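Long-range contacts in putative protease (Parabacteroides distasonis ATCC 8503, PDB 3KD4), which is of unknown function but is a putative exported protease carrying sequence regions of two uncharacterised families: residues 50-54 against 94-98; 124-129 against 267-271; 244-248 against 298-303; 400-406 against 419-425; 452-457 against 470-476. One frame throughout, in Å; residues are numbered along the deposited sequence. Where two conformers were deposited one is given.

Contact 1 of 5, residues 50-54 against 94-98; sequences YNPDF and NQLKE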
# COMPACT_ATOMS: atom_id res chain seq x y z
N TYR A 50 -0.47 -20.43 -0.22
CA TYR A 50 0.75 -21.03 -0.73
C TYR A 50 0.59 -21.47 -2.16
O TYR A 50 -0.53 -21.53 -2.69
CB TYR A 50 1.20 -22.21 0.15
CG TYR A 50 0.23 -23.37 0.17
CD1 TYR A 50 -0.97 -23.30 0.87
CD2 TYR A 50 0.52 -24.54 -0.51
CE1 TYR A 50 -1.88 -24.40 0.87
CE2 TYR A 50 -0.35 -25.63 -0.50
CZ TYR A 50 -1.55 -25.54 0.15
OH TYR A 50 -2.37 -26.65 0.14
N ASN A 51 1.73 -21.78 -2.78
CA ASN A 51 1.73 -22.21 -4.18
C ASN A 51 2.09 -23.69 -4.27
O ASN A 51 3.27 -24.05 -4.15
CB ASN A 51 2.75 -21.36 -4.94
CG ASN A 51 2.77 -21.68 -6.43
OD1 ASN A 51 2.17 -22.63 -6.86
ND2 ASN A 51 3.49 -20.89 -7.19
N PRO A 52 1.11 -24.55 -4.51
CA PRO A 52 1.36 -25.97 -4.49
C PRO A 52 2.23 -26.49 -5.62
O PRO A 52 2.66 -27.62 -5.54
CB PRO A 52 -0.03 -26.59 -4.62
CG PRO A 52 -0.91 -25.54 -5.10
CD PRO A 52 -0.32 -24.24 -4.74
N ASP A 53 2.51 -25.70 -6.64
CA ASP A 53 3.50 -26.15 -7.62
C ASP A 53 4.89 -26.33 -6.99
O ASP A 53 5.67 -27.12 -7.48
CB ASP A 53 3.61 -25.19 -8.78
CG ASP A 53 2.38 -25.19 -9.68
OD1 ASP A 53 1.52 -26.08 -9.58
OD2 ASP A 53 2.27 -24.23 -10.47
N PHE A 54 5.20 -25.58 -5.93
CA PHE A 54 6.50 -25.71 -5.27
C PHE A 54 6.44 -25.80 -3.77
O PHE A 54 7.49 -25.99 -3.11
CB PHE A 54 7.37 -24.50 -5.63
CG PHE A 54 7.69 -24.39 -7.11
CD1 PHE A 54 6.80 -23.79 -7.98
CD2 PHE A 54 8.87 -24.91 -7.61
CE1 PHE A 54 7.10 -23.72 -9.36
CE2 PHE A 54 9.16 -24.82 -8.99
CZ PHE A 54 8.28 -24.23 -9.84
N ASN A 94 -4.44 -20.13 -11.27
CA ASN A 94 -5.56 -20.84 -10.68
C ASN A 94 -5.11 -22.05 -9.86
O ASN A 94 -5.94 -22.68 -9.25
CB ASN A 94 -6.59 -21.24 -11.76
CG ASN A 94 -6.10 -22.34 -12.69
OD1 ASN A 94 -5.00 -22.88 -12.54
ND2 ASN A 94 -6.94 -22.67 -13.66
N GLN A 95 -3.81 -22.37 -9.84
CA GLN A 95 -3.32 -23.42 -8.93
C GLN A 95 -3.11 -22.90 -7.48
O GLN A 95 -3.01 -23.71 -6.56
CB GLN A 95 -2.05 -24.09 -9.49
CG GLN A 95 -0.69 -23.48 -9.10
CD GLN A 95 -0.44 -22.05 -9.61
OE1 GLN A 95 -1.20 -21.51 -10.42
NE2 GLN A 95 0.66 -21.44 -9.12
N LEU A 96 -3.06 -21.58 -7.28
CA LEU A 96 -2.75 -21.03 -5.96
C LEU A 96 -3.79 -21.44 -4.95
O LEU A 96 -4.94 -21.62 -5.30
CB LEU A 96 -2.61 -19.53 -6.02
CG LEU A 96 -1.40 -19.03 -6.84
CD1 LEU A 96 -1.43 -17.49 -6.83
CD2 LEU A 96 -0.08 -19.60 -6.32
N LYS A 97 -3.35 -21.67 -3.70
CA LYS A 97 -4.22 -22.13 -2.62
C LYS A 97 -4.19 -21.26 -1.40
O LYS A 97 -3.14 -20.69 -1.02
CB LYS A 97 -3.87 -23.53 -2.19
CG LYS A 97 -4.02 -24.55 -3.27
CD LYS A 97 -5.43 -24.95 -3.47
CE LYS A 97 -5.61 -25.82 -4.74
NZ LYS A 97 -7.07 -26.14 -4.91
N GLU A 98 -5.36 -21.18 -0.77
CA GLU A 98 -5.51 -20.59 0.54
C GLU A 98 -6.26 -21.58 1.41
O GLU A 98 -7.41 -21.90 1.12
CB GLU A 98 -6.29 -19.28 0.44
CG GLU A 98 -6.68 -18.64 1.76
CD GLU A 98 -7.18 -17.23 1.59
OE1 GLU A 98 -7.31 -16.76 0.46
OE2 GLU A 98 -7.43 -16.56 2.59

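Contact 2 of 5, residues 124-129 against 267-271; sequences YYPALD and AMTGY. With GOL (glycerol), chain F.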
# COMPACT_ATOMS: atom_id res chain seq x y z
N TYR A 124 12.55 -22.56 -6.51
CA TYR A 124 11.40 -21.66 -6.54
C TYR A 124 11.86 -20.28 -6.06
O TYR A 124 11.61 -19.29 -6.70
CB TYR A 124 10.28 -22.16 -5.62
CG TYR A 124 9.03 -21.34 -5.65
CD1 TYR A 124 8.36 -21.11 -6.85
CD2 TYR A 124 8.51 -20.77 -4.49
CE1 TYR A 124 7.19 -20.37 -6.90
CE2 TYR A 124 7.31 -20.01 -4.53
CZ TYR A 124 6.67 -19.82 -5.74
OH TYR A 124 5.50 -19.05 -5.82
N TYR A 125 12.53 -20.21 -4.92
CA TYR A 125 13.01 -18.91 -4.44
C TYR A 125 14.50 -18.78 -4.70
O TYR A 125 15.24 -19.65 -4.31
CB TYR A 125 12.73 -18.78 -2.97
CG TYR A 125 11.29 -18.58 -2.62
CD1 TYR A 125 10.50 -17.68 -3.33
CD2 TYR A 125 10.73 -19.22 -1.54
CE1 TYR A 125 9.16 -17.49 -2.99
CE2 TYR A 125 9.39 -18.99 -1.17
CZ TYR A 125 8.62 -18.14 -1.92
OH TYR A 125 7.29 -17.92 -1.58
N PRO A 126 14.94 -17.67 -5.32
CA PRO A 126 16.38 -17.46 -5.51
C PRO A 126 17.16 -17.32 -4.22
O PRO A 126 18.35 -17.61 -4.20
CB PRO A 126 16.44 -16.15 -6.30
CG PRO A 126 15.15 -15.99 -6.93
CD PRO A 126 14.15 -16.62 -5.99
N ALA A 127 16.50 -16.90 -3.14
CA ALA A 127 17.19 -16.60 -1.89
C ALA A 127 16.19 -16.63 -0.74
O ALA A 127 15.00 -16.66 -0.97
CB ALA A 127 17.88 -15.19 -2.00
N LEU A 128 16.68 -16.64 0.50
CA LEU A 128 15.82 -16.37 1.65
C LEU A 128 15.62 -14.85 1.68
O LEU A 128 16.57 -14.08 1.68
CB LEU A 128 16.46 -16.90 2.95
CG LEU A 128 15.64 -16.70 4.22
CD1 LEU A 128 14.23 -17.35 4.07
CD2 LEU A 128 16.29 -17.29 5.49
N ASP A 129 14.36 -14.41 1.72
CA ASP A 129 14.01 -13.03 1.48
C ASP A 129 12.76 -12.70 2.35
O ASP A 129 11.66 -13.11 2.02
CB ASP A 129 13.71 -12.85 -0.02
CG ASP A 129 13.63 -11.38 -0.47
OD1 ASP A 129 13.50 -10.45 0.36
OD2 ASP A 129 13.71 -11.18 -1.72
N ALA A 267 5.96 -13.21 -4.22
CA ALA A 267 6.32 -14.47 -3.56
C ALA A 267 5.53 -15.64 -4.12
O ALA A 267 6.03 -16.75 -4.19
CB ALA A 267 6.08 -14.37 -2.04
N MSE A 268 4.29 -15.38 -4.53
CA MSE A 268 3.41 -16.44 -5.05
C MSE A 268 3.71 -16.72 -6.50
O MSE A 268 3.09 -17.59 -7.10
CB MSE A 268 1.95 -16.08 -4.84
CG MSE A 268 1.53 -16.07 -3.36
SE MSE A 268 1.68 -17.92 -2.71
CE MSE A 268 3.61 -17.96 -2.09
N THR A 269 4.66 -16.00 -7.08
CA THR A 269 5.13 -16.35 -8.42
C THR A 269 6.63 -16.69 -8.40
O THR A 269 7.28 -16.72 -9.42
CB THR A 269 4.83 -15.21 -9.46
OG1 THR A 269 5.70 -14.10 -9.22
CG2 THR A 269 3.40 -14.71 -9.36
N GLY A 270 7.20 -16.94 -7.24
CA GLY A 270 8.65 -17.15 -7.17
C GLY A 270 9.48 -15.97 -7.66
O GLY A 270 10.61 -16.15 -8.14
N TYR A 271 8.94 -14.76 -7.52
CA TYR A 271 9.60 -13.55 -8.00
C TYR A 271 9.93 -13.61 -9.51
O TYR A 271 11.00 -13.17 -9.93
CB TYR A 271 10.87 -13.24 -7.17
CG TYR A 271 10.55 -13.04 -5.72
CD1 TYR A 271 10.15 -11.80 -5.25
CD2 TYR A 271 10.55 -14.11 -4.84
CE1 TYR A 271 9.83 -11.60 -3.94
CE2 TYR A 271 10.23 -13.92 -3.49
CZ TYR A 271 9.85 -12.68 -3.06
OH TYR A 271 9.55 -12.48 -1.75
C1 GOL F . 11.17 -16.55 2.17
O1 GOL F . 12.39 -16.55 1.48
C2 GOL F . 10.14 -16.56 1.07
O2 GOL F . 8.90 -16.08 1.51
C3 GOL F . 10.68 -15.70 -0.08
O3 GOL F . 10.36 -14.34 0.12

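Contact 3 of 5, residues 244-248 against 298-303; sequences EQEKV and LNAAGI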
# COMPACT_ATOMS: atom_id res chain seq x y z
N GLU A 244 8.62 12.17 -28.96
CA GLU A 244 8.83 11.09 -27.99
C GLU A 244 7.70 10.97 -26.99
O GLU A 244 7.36 9.87 -26.58
CB GLU A 244 10.15 11.30 -27.29
CG GLU A 244 11.30 11.01 -28.20
CD GLU A 244 12.63 11.07 -27.49
OE1 GLU A 244 12.66 11.16 -26.23
OE2 GLU A 244 13.66 11.02 -28.20
N GLN A 245 7.09 12.09 -26.61
CA GLN A 245 6.03 12.04 -25.64
C GLN A 245 4.83 11.26 -26.20
O GLN A 245 4.15 10.51 -25.47
CB GLN A 245 5.62 13.43 -25.19
CG GLN A 245 4.55 13.43 -24.08
CD GLN A 245 5.06 12.79 -22.80
OE1 GLN A 245 6.04 13.24 -22.25
NE2 GLN A 245 4.41 11.73 -22.34
N GLU A 246 4.56 11.44 -27.49
CA GLU A 246 3.42 10.80 -28.12
C GLU A 246 3.66 9.28 -28.06
O GLU A 246 2.76 8.53 -27.79
CB GLU A 246 3.26 11.27 -29.58
CG GLU A 246 2.09 10.59 -30.27
CD GLU A 246 1.89 11.04 -31.72
OE1 GLU A 246 2.35 12.14 -32.09
OE2 GLU A 246 1.28 10.25 -32.48
N LYS A 247 4.90 8.87 -28.30
CA LYS A 247 5.23 7.45 -28.25
C LYS A 247 4.98 6.85 -26.87
O LYS A 247 4.42 5.75 -26.77
CB LYS A 247 6.68 7.23 -28.64
CG LYS A 247 7.02 7.60 -30.05
CD LYS A 247 8.46 7.25 -30.27
CE LYS A 247 8.92 7.45 -31.68
NZ LYS A 247 10.34 6.95 -31.74
N VAL A 248 5.39 7.55 -25.82
CA VAL A 248 5.13 7.09 -24.45
C VAL A 248 3.61 6.97 -24.25
O VAL A 248 3.11 5.96 -23.74
CB VAL A 248 5.76 8.03 -23.36
CG1 VAL A 248 5.29 7.62 -21.94
CG2 VAL A 248 7.30 8.06 -23.47
N LEU A 298 8.42 0.38 -24.28
CA LEU A 298 9.04 1.73 -24.34
C LEU A 298 10.45 1.69 -24.94
O LEU A 298 10.74 2.43 -25.88
CB LEU A 298 9.09 2.40 -22.97
CG LEU A 298 7.72 2.75 -22.38
CD1 LEU A 298 7.89 3.16 -20.90
CD2 LEU A 298 7.05 3.86 -23.19
N ASN A 299 11.30 0.80 -24.43
CA ASN A 299 12.65 0.68 -24.99
C ASN A 299 12.65 0.33 -26.47
O ASN A 299 13.43 0.89 -27.23
CB ASN A 299 13.50 -0.30 -24.20
CG ASN A 299 14.03 0.32 -22.92
OD1 ASN A 299 14.85 1.22 -22.96
ND2 ASN A 299 13.55 -0.16 -21.78
N ALA A 300 11.76 -0.58 -26.87
CA ALA A 300 11.71 -1.00 -28.26
C ALA A 300 11.29 0.16 -29.13
O ALA A 300 11.69 0.23 -30.30
CB ALA A 300 10.76 -2.21 -28.44
N ALA A 301 10.51 1.08 -28.56
CA ALA A 301 10.04 2.27 -29.25
C ALA A 301 11.03 3.44 -29.27
O ALA A 301 10.68 4.50 -29.79
CB ALA A 301 8.71 2.73 -28.66
N GLY A 302 12.23 3.27 -28.73
CA GLY A 302 13.23 4.33 -28.72
C GLY A 302 13.16 5.24 -27.50
O GLY A 302 13.71 6.33 -27.54
N ILE A 303 12.48 4.81 -26.43
CA ILE A 303 12.39 5.62 -25.19
C ILE A 303 13.18 4.88 -24.11
O ILE A 303 12.77 3.81 -23.62
CB ILE A 303 10.93 5.85 -24.73
CG1 ILE A 303 10.09 6.42 -25.87
CG2 ILE A 303 10.86 6.76 -23.49
CD1 ILE A 303 10.47 7.83 -26.30

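Contact 4 of 5, residues 400-406 against 419-425; sequences GIDSWGM and LPSLIRE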
# COMPACT_ATOMS: atom_id res chain seq x y z
N GLY A 400 -9.36 15.37 -5.25
CA GLY A 400 -8.51 16.04 -4.28
C GLY A 400 -8.90 15.73 -2.85
O GLY A 400 -9.33 14.61 -2.54
N ILE A 401 -8.74 16.74 -1.98
CA ILE A 401 -8.88 16.53 -0.55
C ILE A 401 -10.27 16.02 -0.23
O ILE A 401 -10.44 15.26 0.71
CB ILE A 401 -8.64 17.83 0.27
CG1 ILE A 401 -7.20 18.28 0.13
CG2 ILE A 401 -8.83 17.57 1.73
CD1 ILE A 401 -6.99 19.70 0.67
N ASP A 402 -11.27 16.43 -1.02
CA ASP A 402 -12.65 15.99 -0.77
C ASP A 402 -12.85 14.49 -0.93
O ASP A 402 -13.82 13.97 -0.42
CB ASP A 402 -13.65 16.75 -1.62
CG ASP A 402 -13.74 18.23 -1.23
OD1 ASP A 402 -14.12 18.55 -0.07
OD2 ASP A 402 -13.45 19.08 -2.10
N SER A 403 -11.92 13.80 -1.61
CA SER A 403 -11.98 12.35 -1.72
C SER A 403 -11.12 11.63 -0.64
O SER A 403 -11.12 10.40 -0.58
CB SER A 403 -11.52 11.93 -3.12
OG SER A 403 -10.11 12.15 -3.29
N TRP A 404 -10.43 12.37 0.22
CA TRP A 404 -9.49 11.76 1.17
C TRP A 404 -10.15 11.14 2.41
O TRP A 404 -9.47 10.51 3.22
CB TRP A 404 -8.44 12.77 1.63
CG TRP A 404 -7.48 13.17 0.60
CD1 TRP A 404 -7.35 12.68 -0.69
CD2 TRP A 404 -6.40 14.07 0.79
NE1 TRP A 404 -6.29 13.28 -1.31
CE2 TRP A 404 -5.68 14.12 -0.42
CE3 TRP A 404 -5.98 14.85 1.86
CZ2 TRP A 404 -4.55 14.93 -0.58
CZ3 TRP A 404 -4.87 15.66 1.70
CH2 TRP A 404 -4.16 15.68 0.49
N GLY A 405 -11.45 11.34 2.58
CA GLY A 405 -12.14 10.72 3.69
C GLY A 405 -11.87 11.40 5.02
O GLY A 405 -11.97 10.76 6.06
N MSE A 406 -11.58 12.70 4.99
CA MSE A 406 -11.13 13.44 6.17
C MSE A 406 -12.13 14.49 6.63
O MSE A 406 -11.74 15.45 7.28
CB MSE A 406 -9.79 14.14 5.90
CG MSE A 406 -8.65 13.20 5.61
SE MSE A 406 -7.01 14.13 5.46
CE MSE A 406 -5.86 12.58 5.08
N LEU A 419 -0.64 12.70 4.92
CA LEU A 419 -1.51 13.00 3.79
C LEU A 419 -1.09 12.16 2.59
O LEU A 419 0.09 11.83 2.45
CB LEU A 419 -1.38 14.47 3.43
CG LEU A 419 -1.60 15.51 4.53
CD1 LEU A 419 -1.49 16.87 3.86
CD2 LEU A 419 -2.97 15.32 5.18
N PRO A 420 -2.03 11.84 1.69
CA PRO A 420 -1.67 11.07 0.50
C PRO A 420 -0.66 11.81 -0.39
O PRO A 420 0.20 11.17 -1.00
CB PRO A 420 -3.01 10.90 -0.23
CG PRO A 420 -4.06 11.21 0.74
CD PRO A 420 -3.48 12.12 1.76
N SER A 421 -0.75 13.14 -0.43
CA SER A 421 0.16 13.97 -1.23
C SER A 421 0.11 15.40 -0.73
O SER A 421 -0.78 15.76 0.02
CB SER A 421 -0.26 13.99 -2.70
OG SER A 421 -1.43 14.79 -2.91
N LEU A 422 1.05 16.21 -1.17
CA LEU A 422 0.87 17.65 -1.06
C LEU A 422 -0.20 18.02 -2.09
O LEU A 422 -0.44 17.26 -3.05
CB LEU A 422 2.15 18.41 -1.34
CG LEU A 422 3.32 18.03 -0.45
CD1 LEU A 422 4.54 18.91 -0.81
CD2 LEU A 422 2.97 18.14 1.01
N ILE A 423 -0.87 19.16 -1.89
CA ILE A 423 -1.94 19.50 -2.77
C ILE A 423 -2.16 21.01 -2.80
O ILE A 423 -1.85 21.74 -1.81
CB ILE A 423 -3.25 18.77 -2.35
CG1 ILE A 423 -4.26 18.75 -3.50
CG2 ILE A 423 -3.82 19.40 -1.04
CD1 ILE A 423 -5.05 17.47 -3.63
N ARG A 424 -2.65 21.45 -3.95
CA ARG A 424 -3.09 22.82 -4.15
C ARG A 424 -4.36 22.78 -4.95
O ARG A 424 -4.39 22.21 -6.07
CB ARG A 424 -2.05 23.63 -4.92
CG ARG A 424 -0.67 23.66 -4.31
CD ARG A 424 0.32 24.34 -5.26
NE ARG A 424 0.41 25.79 -5.13
CZ ARG A 424 -0.35 26.64 -5.81
NH1 ARG A 424 -1.26 26.16 -6.65
NH2 ARG A 424 -0.20 27.95 -5.66
N GLU A 425 -5.43 23.36 -4.40
CA GLU A 425 -6.72 23.35 -5.10
C GLU A 425 -7.32 24.74 -5.20
O GLU A 425 -7.23 25.54 -4.27
CB GLU A 425 -7.72 22.44 -4.41
CG GLU A 425 -7.15 21.17 -3.89
CD GLU A 425 -8.19 20.14 -3.52
OE1 GLU A 425 -9.42 20.40 -3.67
OE2 GLU A 425 -7.76 19.05 -3.09
O HOH W 1 -10.98 18.48 -3.13
O HOH W 2 -3.70 13.33 -3.60

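Contact 5 of 5, residues 452-457 against 470-476; sequences FGKVTR and RTIELNK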
# COMPACT_ATOMS: atom_id res chain seq x y z
N PHE A 452 1.93 25.26 7.71
CA PHE A 452 2.13 24.31 6.61
C PHE A 452 1.02 24.37 5.57
O PHE A 452 0.94 23.52 4.69
CB PHE A 452 2.35 22.91 7.20
CG PHE A 452 3.58 22.82 8.06
CD1 PHE A 452 4.85 23.08 7.51
CD2 PHE A 452 3.49 22.54 9.42
CE1 PHE A 452 6.02 23.05 8.31
CE2 PHE A 452 4.64 22.51 10.24
CZ PHE A 452 5.91 22.75 9.67
N GLY A 453 0.19 25.41 5.63
CA GLY A 453 -0.79 25.61 4.57
C GLY A 453 -1.71 26.78 4.79
O GLY A 453 -1.52 27.56 5.71
N LYS A 454 -2.73 26.89 3.94
CA LYS A 454 -3.62 28.05 3.97
C LYS A 454 -4.88 27.70 3.21
O LYS A 454 -4.82 26.98 2.23
CB LYS A 454 -2.89 29.25 3.32
CG LYS A 454 -3.71 30.54 3.20
CD LYS A 454 -2.88 31.69 2.66
CE LYS A 454 -2.64 31.57 1.16
NZ LYS A 454 -1.95 32.84 0.61
N VAL A 455 -6.01 28.20 3.68
CA VAL A 455 -7.30 28.06 3.01
C VAL A 455 -7.89 29.47 2.88
O VAL A 455 -7.84 30.26 3.82
CB VAL A 455 -8.29 27.17 3.79
CG1 VAL A 455 -9.68 27.22 3.18
CG2 VAL A 455 -7.79 25.72 3.86
N THR A 456 -8.42 29.81 1.70
CA THR A 456 -9.05 31.09 1.54
C THR A 456 -10.38 30.96 0.85
O THR A 456 -10.62 30.01 0.08
CB THR A 456 -8.20 32.07 0.70
OG1 THR A 456 -8.19 31.61 -0.65
CG2 THR A 456 -6.75 32.25 1.26
N ARG A 457 -11.22 31.97 1.09
CA ARG A 457 -12.48 32.12 0.37
C ARG A 457 -12.66 33.61 0.07
O ARG A 457 -12.57 34.46 0.97
CB ARG A 457 -13.64 31.63 1.21
CG ARG A 457 -14.95 31.65 0.48
CD ARG A 457 -16.08 31.26 1.39
NE ARG A 457 -16.53 32.37 2.22
CZ ARG A 457 -17.56 32.30 3.06
NH1 ARG A 457 -18.24 31.17 3.22
NH2 ARG A 457 -17.94 33.39 3.74
N ARG A 470 -12.59 29.45 -3.77
CA ARG A 470 -12.02 28.75 -2.62
C ARG A 470 -10.68 28.16 -3.01
O ARG A 470 -10.59 27.53 -4.05
CB ARG A 470 -12.96 27.63 -2.16
CG ARG A 470 -14.40 28.07 -1.88
CD ARG A 470 -15.17 26.93 -1.29
NE ARG A 470 -14.74 26.74 0.09
CZ ARG A 470 -14.60 25.57 0.70
NH1 ARG A 470 -14.80 24.43 0.06
NH2 ARG A 470 -14.23 25.56 1.97
N THR A 471 -9.66 28.37 -2.18
CA THR A 471 -8.34 27.78 -2.35
C THR A 471 -7.86 27.05 -1.08
O THR A 471 -8.21 27.43 0.06
CB THR A 471 -7.27 28.85 -2.72
OG1 THR A 471 -6.95 29.62 -1.56
CG2 THR A 471 -7.80 29.78 -3.81
N ILE A 472 -7.10 25.96 -1.29
CA ILE A 472 -6.37 25.30 -0.21
C ILE A 472 -5.00 24.89 -0.70
O ILE A 472 -4.88 24.44 -1.83
CB ILE A 472 -7.13 24.10 0.37
CG1 ILE A 472 -6.30 23.43 1.50
CG2 ILE A 472 -7.59 23.08 -0.72
CD1 ILE A 472 -7.09 22.42 2.33
N GLU A 473 -3.96 25.08 0.13
CA GLU A 473 -2.67 24.48 -0.15
C GLU A 473 -2.20 23.78 1.11
O GLU A 473 -2.34 24.32 2.22
CB GLU A 473 -1.64 25.51 -0.61
CG GLU A 473 -1.38 26.58 0.41
CD GLU A 473 -0.35 27.62 -0.05
OE1 GLU A 473 -0.37 28.01 -1.24
OE2 GLU A 473 0.46 28.04 0.81
N LEU A 474 -1.70 22.56 0.95
CA LEU A 474 -1.11 21.84 2.03
C LEU A 474 0.32 21.50 1.58
O LEU A 474 0.53 20.86 0.54
CB LEU A 474 -1.95 20.60 2.38
CG LEU A 474 -3.37 20.79 2.89
CD1 LEU A 474 -4.06 19.41 3.14
CD2 LEU A 474 -3.44 21.64 4.18
N ASN A 475 1.29 21.97 2.37
CA ASN A 475 2.70 21.96 1.96
C ASN A 475 3.62 21.04 2.77
O ASN A 475 4.81 21.11 2.63
CB ASN A 475 3.25 23.37 2.03
CG ASN A 475 2.43 24.35 1.21
OD1 ASN A 475 2.10 24.09 0.05
ND2 ASN A 475 2.11 25.51 1.82
N LYS A 476 3.07 20.18 3.60
CA LYS A 476 3.85 19.21 4.38
C LYS A 476 3.02 17.93 4.36
O LYS A 476 1.80 17.99 4.31
CB LYS A 476 4.08 19.74 5.80
CG LYS A 476 4.89 18.88 6.71
CD LYS A 476 5.20 19.65 8.01
CE LYS A 476 5.76 18.79 9.16
NZ LYS A 476 6.76 17.75 8.73
O HOH W 3 -4.97 28.77 -0.00

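Contact 1 of 5, residues 50-54 against 94-98
The Y50 ring carries K97 CB on one face, offset toward the rim; that carbon stands 4.1 Å from the ring centroid of Y50, a CH-pi contact. The N51 and Q95 amides meet with planes 57° apart, whereas the D53 carboxylate and the Q95 amide are nearly coplanar in direction (11°), Q95 CG lying 3.3 Å from D53 OD2. N51 OD1 is approached from opposite faces of its amide, by D53 N and by Q95 NE2. The Q95 NE2 to N51 OD1 bond, 3.0 Å, is nearly straight and runs close to the Q95 amide plane, which a bend at chi2 (-64°) turns into place. D53 N to N51 OD1, 3.1 Å, closes an Asx turn, so two bonds fix this oxygen. L96 CD2 rests on N51 CG at 3.5 Å. Y50 and K97 form an antiparallel hydrogen-bonded pair, with Y50 N to K97 O at 2.8 Å. This joins strand 45-50 to strand 97-102, the middle of a three-stranded sheet completed by 79-82, where E81 is hydrogen-bonded to Y50 OH.

Contact 2 of 5, residues 124-129 against 267-271
Two loops meet here, Y124 and Y125 after strand 111-120 lying against 267-271, and a glycerol, probably from the crystallisation liquor, sits beside Y125, D129 and Y271. G270 CA lies over one face of the Y124 ring, 3.8 Å from its centroid, while Y124 OH gives a weak hydrogen bond to A267 O at 2.9 Å and is also hydrogen-bonded by N51 ND2. The ring of Y125 is sandwiched: Y124 CD2 sits over the centre of one face and glycerol C3 over the opposite one. Y125 and Y271 meet obliquely, their planes 57° apart, with Y125 CE1 and Y271 CE2 3.8 Å from each other. Glycerol O3 bridges the segments, receiving a bond from Y271 OH (2.8 Å) and giving one to D129 O (2.6 Å); D129 N donates to glycerol O1 at 2.9 Å. A second shell holds D129, whose carboxylate accepts from the backbone of L322 and A323. On its flanks, Y125 touches Q23 and Q55 of strands 23-33 and 55-65, and L128 packs on strand 140-150.

Contact 3 of 5, residues 244-248 against 298-303
K247 reaches straight across to the backbone, its NZ donating to A301 O at 3.1 Å, almost in line with the carbonyl (C=O...N angle 164°). The chain is extended beyond CG, which spans the gap between the helix and the turn opposite. Beside this bond the apolar contacts centre on I303: its CD1 touches E244 CB at 3.6 Å, and its CG2 meets V248 CG2 at 3.8 Å, the two side chains crossing at about a right angle. L298 CD2 comes to 4.0 Å from V248 CA. One shell out, a Schellman motif at G302 positions A301 O and I303: I303 N bonds to L298 O at 3.0 Å and G302 N to N299 O at 3.1 Å. The positive charge of K247 probably interacts favourably with the C-terminal, carbonyl end of helix 287-300. E244 OE1 is held by D335 N. V248, L298 and I303 lie against strand 327-334, the first two also on strand 337-341, while T238 of helix 228-238 touches K247 and A301.

Contact 4 of 5, residues 400-406 against 419-425
The CH-pi contact is made by W404. P420 CD stands over the middle of its six-membered ring, 3.5 Å from the W404 centroid and 5° off the normal, while I401 CA and G400 C cover the opposite face, offset toward the rim. I423 CD1 approaches W404 CZ2 at 4.0 Å. Apolar contacts flank the indole: M406 CE reaches L419 CD2 at 4.0 Å, and I401 CD1 meets I423 CG2 at 3.6 Å. I401 also packs on strand 465-474 and M406 on helix 481-495.

Among the polar contacts, I401 N donates to E425 OE2 at 2.7 Å, nearly straight (165°) and on the syn lone pair of the carboxylate. A water accepts from D402 N and probably donates to E425 OE1; another donates to S421 OG at 2.8 Å and receives a weak bond from W404 NE1. S421 O, 3.4 Å from W404 CH2 and buried by the contact, has no polar partner in the model.

The arrangement is a loop with a short 3-10 turn, 401-403, packed through a Trp-Pro CH-pi contact over the start of strand 423-433 in the mixed sheet.

Contact 5 of 5, residues 452-457 against 470-476
Strands 453-457 and 470-474 run antiparallel, their axes 4.7 Å apart at closest approach and 178° between directions, as parts of the beta hairpin 453-462 and 465-474; one further backbone bond, N475 N to F452 O at 2.8 Å, lies beyond the paired strands. K454 with E473 and T456 with T471 are the hydrogen-bonded pairs; G453 with L474, V455 with I472 and R457 with R470 are non-hydrogen-bonded ones. V455 and I472 lie side by side, V455 CG2 touching I472 CG1 at 3.6 Å. Their face packs toward helix 481-495, where W494 receives I472 and also takes the guanidinium of R470, through a cation-pi contact and a bond to its carbonyl. On the other face T456 OG1 and T471 OG1 are hydrogen-bonded at 2.5 Å, either being able to donate. Chi1 near +70° in T456 and +75° in T471 sets each OG1 between its backbone N and carbonyl carbon. A water at 2.7 Å from T471 OG1 also gives a weak bond to K454 O. N475 ND2 reaches E473 OE2 at 3.2 Å. K476 CD sits 3.3 Å above the centre of the F452 ring, the two chains pointing the same way; NZ is too distant for more than a weak attraction. The backbone bonds thus fix the register; one face is buried, apolar at V455, I472 and L474 with R457 and R470 at its end, while the other bears the threonine pair, with K454 and E473 as neighbours only.

In the fold
Contacts 1 and 2 are in direct contact, their centres about 13 Å apart: Y124 OH receives a hydrogen bond from N51 ND2 and Y124 stacks on F54. Contacts 4 and 5 form a second pair, about 11 Å between centres, in one mixed sheet, where strands 423-433 and 465-474 are adjacent. The pairs lie on opposite sides of the chain's centre, contact 1 within the DUF3857 region and contacts 4 and 5 within DUF3858. Contact 3, centred about 32 Å from contacts 2 and 4, packs helices 244-258 and 287-300 against strands 327-334 and 337-341. Its segments alternate in sequence with those of contact 2, though nearest atoms stay about 18 Å apart. This middle region thus separates, along the chain, contact 1 from contacts 4 and 5.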